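Local coordinates for protein putative N-acetylmuramoyl-L-alanine amidase,autolysin cwp6 (Peptoclostridium difficile, PDB 5J72) that probably cleaves the amide bond between N-acetylmuramic acid and L-alanine in peptidoglycan, as a zinc-containing amidase anchored to the cell wall by CWB2 domains, at residues P183-N188 / E194-E199. Numbering follows the deposited sequence.
Sequences PILLAN and ESTKAE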
ATOM      1  N   PRO A 183      17.385   5.133   8.742  1.00 15.19           N
ATOM      2  CA  PRO A 183      16.192   4.509   9.260  1.00 15.59           C
ATOM      3  C   PRO A 183      15.490   5.481  10.266  1.00 18.34           C
ATOM      4  O   PRO A 183      16.118   6.450  10.762  1.00 17.62           O
ATOM      5  CB  PRO A 183      16.723   3.300  10.038  1.00 15.37           C
ATOM      6  CG  PRO A 183      18.068   3.803  10.587  1.00 13.95           C
ATOM      7  CD  PRO A 183      18.626   4.667   9.416  1.00 15.27           C
ATOM      8  N   ILE A 184      14.239   5.193  10.569  1.00 16.85           N
ATOM      9  CA  ILE A 184      13.523   5.950  11.564  1.00 18.25           C
ATOM     10  C   ILE A 184      13.406   4.993  12.778  1.00 16.18           C
ATOM     11  O   ILE A 184      12.927   3.852  12.648  1.00 18.25           O
ATOM     12  CB  ILE A 184      12.122   6.312  11.065  1.00 16.51           C
ATOM     13  CG1 ILE A 184      12.235   7.406   9.983  1.00 18.51           C
ATOM     14  CG2 ILE A 184      11.236   6.680  12.310  1.00 18.01           C
ATOM     15  CD1 ILE A 184      10.912   7.712   9.177  1.00 18.03           C
ATOM     16  N   LEU A 185      13.876   5.433  13.940  1.00 17.03           N
ATOM     17  CA  LEU A 185      13.681   4.629  15.151  1.00 16.75           C
ATOM     18  C   LEU A 185      12.709   5.448  16.065  1.00 20.15           C
ATOM     19  O   LEU A 185      12.499   6.631  15.830  1.00 20.32           O
ATOM     20  CB  LEU A 185      14.996   4.375  15.969  1.00 17.47           C
ATOM     21  CG  LEU A 185      15.998   3.500  15.200  1.00 20.41           C
ATOM     22  CD1 LEU A 185      17.306   3.356  16.034  1.00 20.38           C
ATOM     23  CD2 LEU A 185      15.393   2.106  14.816  1.00 18.44           C
ATOM     24  N   LEU A 186      12.209   4.821  17.103  1.00 20.01           N
ATOM     25  CA  LEU A 186      11.189   5.489  17.907  1.00 21.94           C
ATOM     26  C   LEU A 186      11.572   5.793  19.350  1.00 23.59           C
ATOM     27  O   LEU A 186      12.247   4.997  20.007  1.00 23.76           O
ATOM     28  CB  LEU A 186       9.951   4.541  17.936  1.00 22.10           C
ATOM     29  CG  LEU A 186       9.439   4.154  16.542  1.00 21.68           C
ATOM     30  CD1 LEU A 186       8.313   3.157  16.665  1.00 23.83           C
ATOM     31  CD2 LEU A 186       9.025   5.390  15.765  1.00 18.15           C
ATOM     32  N   ALA A 187      11.079   6.945  19.828  1.00 24.79           N
ATOM     33  CA  ALA A 187      11.310   7.419  21.189  1.00 26.03           C
ATOM     34  C   ALA A 187       9.948   7.651  21.905  1.00 31.60           C
ATOM     35  O   ALA A 187       8.890   7.623  21.264  1.00 29.81           O
ATOM     36  CB  ALA A 187      11.998   8.757  21.125  1.00 26.90           C
ATOM     37  N   ASN A 188      10.024   7.854  23.230  1.00 32.58           N
ATOM     38  CA  ASN A 188       8.895   8.271  24.042  1.00 35.37           C
ATOM     39  C   ASN A 188       9.173   9.742  24.252  1.00 36.49           C
ATOM     40  O   ASN A 188      10.257  10.227  23.888  1.00 33.18           O
ATOM     41  CB  ASN A 188       8.850   7.510  25.342  1.00 35.47           C
ATOM     42  CG  ASN A 188       8.358   6.114  25.095  1.00 34.50           C
ATOM     43  OD1 ASN A 188       7.333   5.943  24.419  1.00 38.27           O
ATOM     44  ND2 ASN A 188       8.980   5.068  25.586  1.00 34.31           N
ATOM     45  N   GLU A 194      15.020   0.443  25.764  1.00 29.78           N
ATOM     46  CA  GLU A 194      16.239  -0.285  25.570  1.00 26.92           C
ATOM     47  C   GLU A 194      16.423  -0.746  24.116  1.00 30.96           C
ATOM     48  O   GLU A 194      17.543  -0.745  23.620  1.00 27.61           O
ATOM     49  CB  GLU A 194      16.195  -1.505  26.509  1.00 33.42           C
ATOM     50  CG  GLU A 194      17.344  -2.483  26.316  1.00 45.37           C
ATOM     51  CD  GLU A 194      18.759  -1.865  26.532  1.00 56.02           C
ATOM     52  OE1 GLU A 194      18.903  -0.936  27.362  1.00 57.25           O
ATOM     53  OE2 GLU A 194      19.714  -2.341  25.870  1.00 54.55           O
ATOM     54  N   SER A 195      15.331  -1.177  23.457  1.00 27.65           N
ATOM     55  CA  SER A 195      15.379  -1.619  22.076  1.00 27.17           C
ATOM     56  C   SER A 195      15.978  -0.444  21.226  1.00 23.74           C
ATOM     57  O   SER A 195      16.956  -0.687  20.510  1.00 24.64           O
ATOM     58  CB  SER A 195      13.962  -2.030  21.632  1.00 27.50           C
ATOM     59  OG  SER A 195      13.070  -0.928  21.718  1.00 31.87           O
ATOM     60  N   THR A 196      15.476   0.776  21.336  1.00 20.32           N
ATOM     61  CA  THR A 196      16.017   1.905  20.544  1.00 20.76           C
ATOM     62  C   THR A 196      17.490   2.242  20.974  1.00 21.97           C
ATOM     63  O   THR A 196      18.343   2.485  20.135  1.00 20.96           O
ATOM     64  CB  THR A 196      15.132   3.171  20.756  1.00 20.16           C
ATOM     65  OG1 THR A 196      13.829   2.847  20.267  1.00 22.60           O
ATOM     66  CG2 THR A 196      15.685   4.412  20.009  1.00 20.62           C
ATOM     67  N   LYS A 197      17.757   2.245  22.306  1.00 21.12           N
ATOM     68  CA  LYS A 197      19.109   2.540  22.793  1.00 24.44           C
ATOM     69  C   LYS A 197      20.114   1.544  22.175  1.00 23.67           C
ATOM     70  O   LYS A 197      21.157   1.964  21.718  1.00 23.14           O
ATOM     71  CB  LYS A 197      19.072   2.422  24.338  1.00 31.53           C
ATOM     72  CG  LYS A 197      20.442   2.213  24.981  1.00 44.20           C
ATOM     73  CD  LYS A 197      20.298   2.137  26.551  1.00 54.70           C
ATOM     74  CE  LYS A 197      21.652   1.888  27.213  1.00 58.55           C
ATOM     75  NZ  LYS A 197      22.356   3.184  27.419  1.00 59.82           N
ATOM     76  N   ALA A 198      19.802   0.241  22.147  1.00 21.24           N
ATOM     77  CA  ALA A 198      20.758  -0.738  21.643  1.00 22.43           C
ATOM     78  C   ALA A 198      20.927  -0.613  20.141  1.00 20.99           C
ATOM     79  O   ALA A 198      22.037  -0.845  19.638  1.00 20.68           O
ATOM     80  CB  ALA A 198      20.292  -2.176  21.998  1.00 21.12           C
ATOM     81  N   GLU A 199      19.843  -0.273  19.397  1.00 18.74           N
ATOM     82  CA  GLU A 199      20.029  -0.180  17.954  1.00 19.85           C
ATOM     83  C   GLU A 199      20.791   1.113  17.605  1.00 19.73           C
ATOM     84  O   GLU A 199      21.561   1.113  16.652  1.00 18.73           O
ATOM     85  CB  GLU A 199      18.623  -0.239  17.245  1.00 19.57           C
ATOM     86  CG  GLU A 199      18.696  -0.113  15.702  1.00 17.15           C
ATOM     87  CD  GLU A 199      19.474  -1.267  15.031  1.00 19.70           C
ATOM     88  OE1 GLU A 199      19.869  -2.253  15.738  1.00 21.42           O
ATOM     89  OE2 GLU A 199      19.684  -1.194  13.789  1.00 20.43           O
TER
HETATM   90  O   HOH W   1      12.770   1.907  17.878  1.00 19.21           O
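Thr196 OG1 is gripped twice: it donates a 2.7 Å hydrogen bond to Leu186 O and accepts one of 2.8 Å from a water. The hydroxyl lies in the plane of the Leu186 carbonyl, with a C=O...OG1 angle of 153°. The same water accepts from Leu186 N, 3.1 Å from its oxygen, so one threonine side chain serves both backbone polar groups of Leu186, one directly and one through water. This matters because strand 184-187 is the outermost of its sheet, and Leu186 N and O point away from the neighbouring strand 158-163, toward helix 194-203. Thr196 can do this because its OG1 lies anti to its own carbonyl carbon (chi1 -62°), while CG2 turns to rest 4.1 Å from Leu185 CB.

One turn further along the helix, Leu185 CD1 packs 3.8 Å from Glu199 CG, and Leu185 CD2 is 4.1 Å from the same methylene. The two side chains cross at about a right angle. The leucine methyls meet CB and CG of the glutamate: CG stands anti to its backbone N (chi1 179°) and the chain bends at chi2, turning the carboxylate away from the leucine. There OE2 takes a hydrogen bond from Ser148 OG and a salt bridge from Arg202, which probably keeps the group ionised.

Within this CWB2 domain the N-to-C directions of strand 184-187 and segment 194-199, joined by a short loop, lie 139° apart. Leu185 also touches Val159 and Ile161 of the adjacent strand 158-163, Glu199 reaches Lys149 of helix 140-151, and the Leu186 side chain leads away from segment 194-199 and touches Phe141 of that helix, and Val375 and Thr379 of helix 375-387.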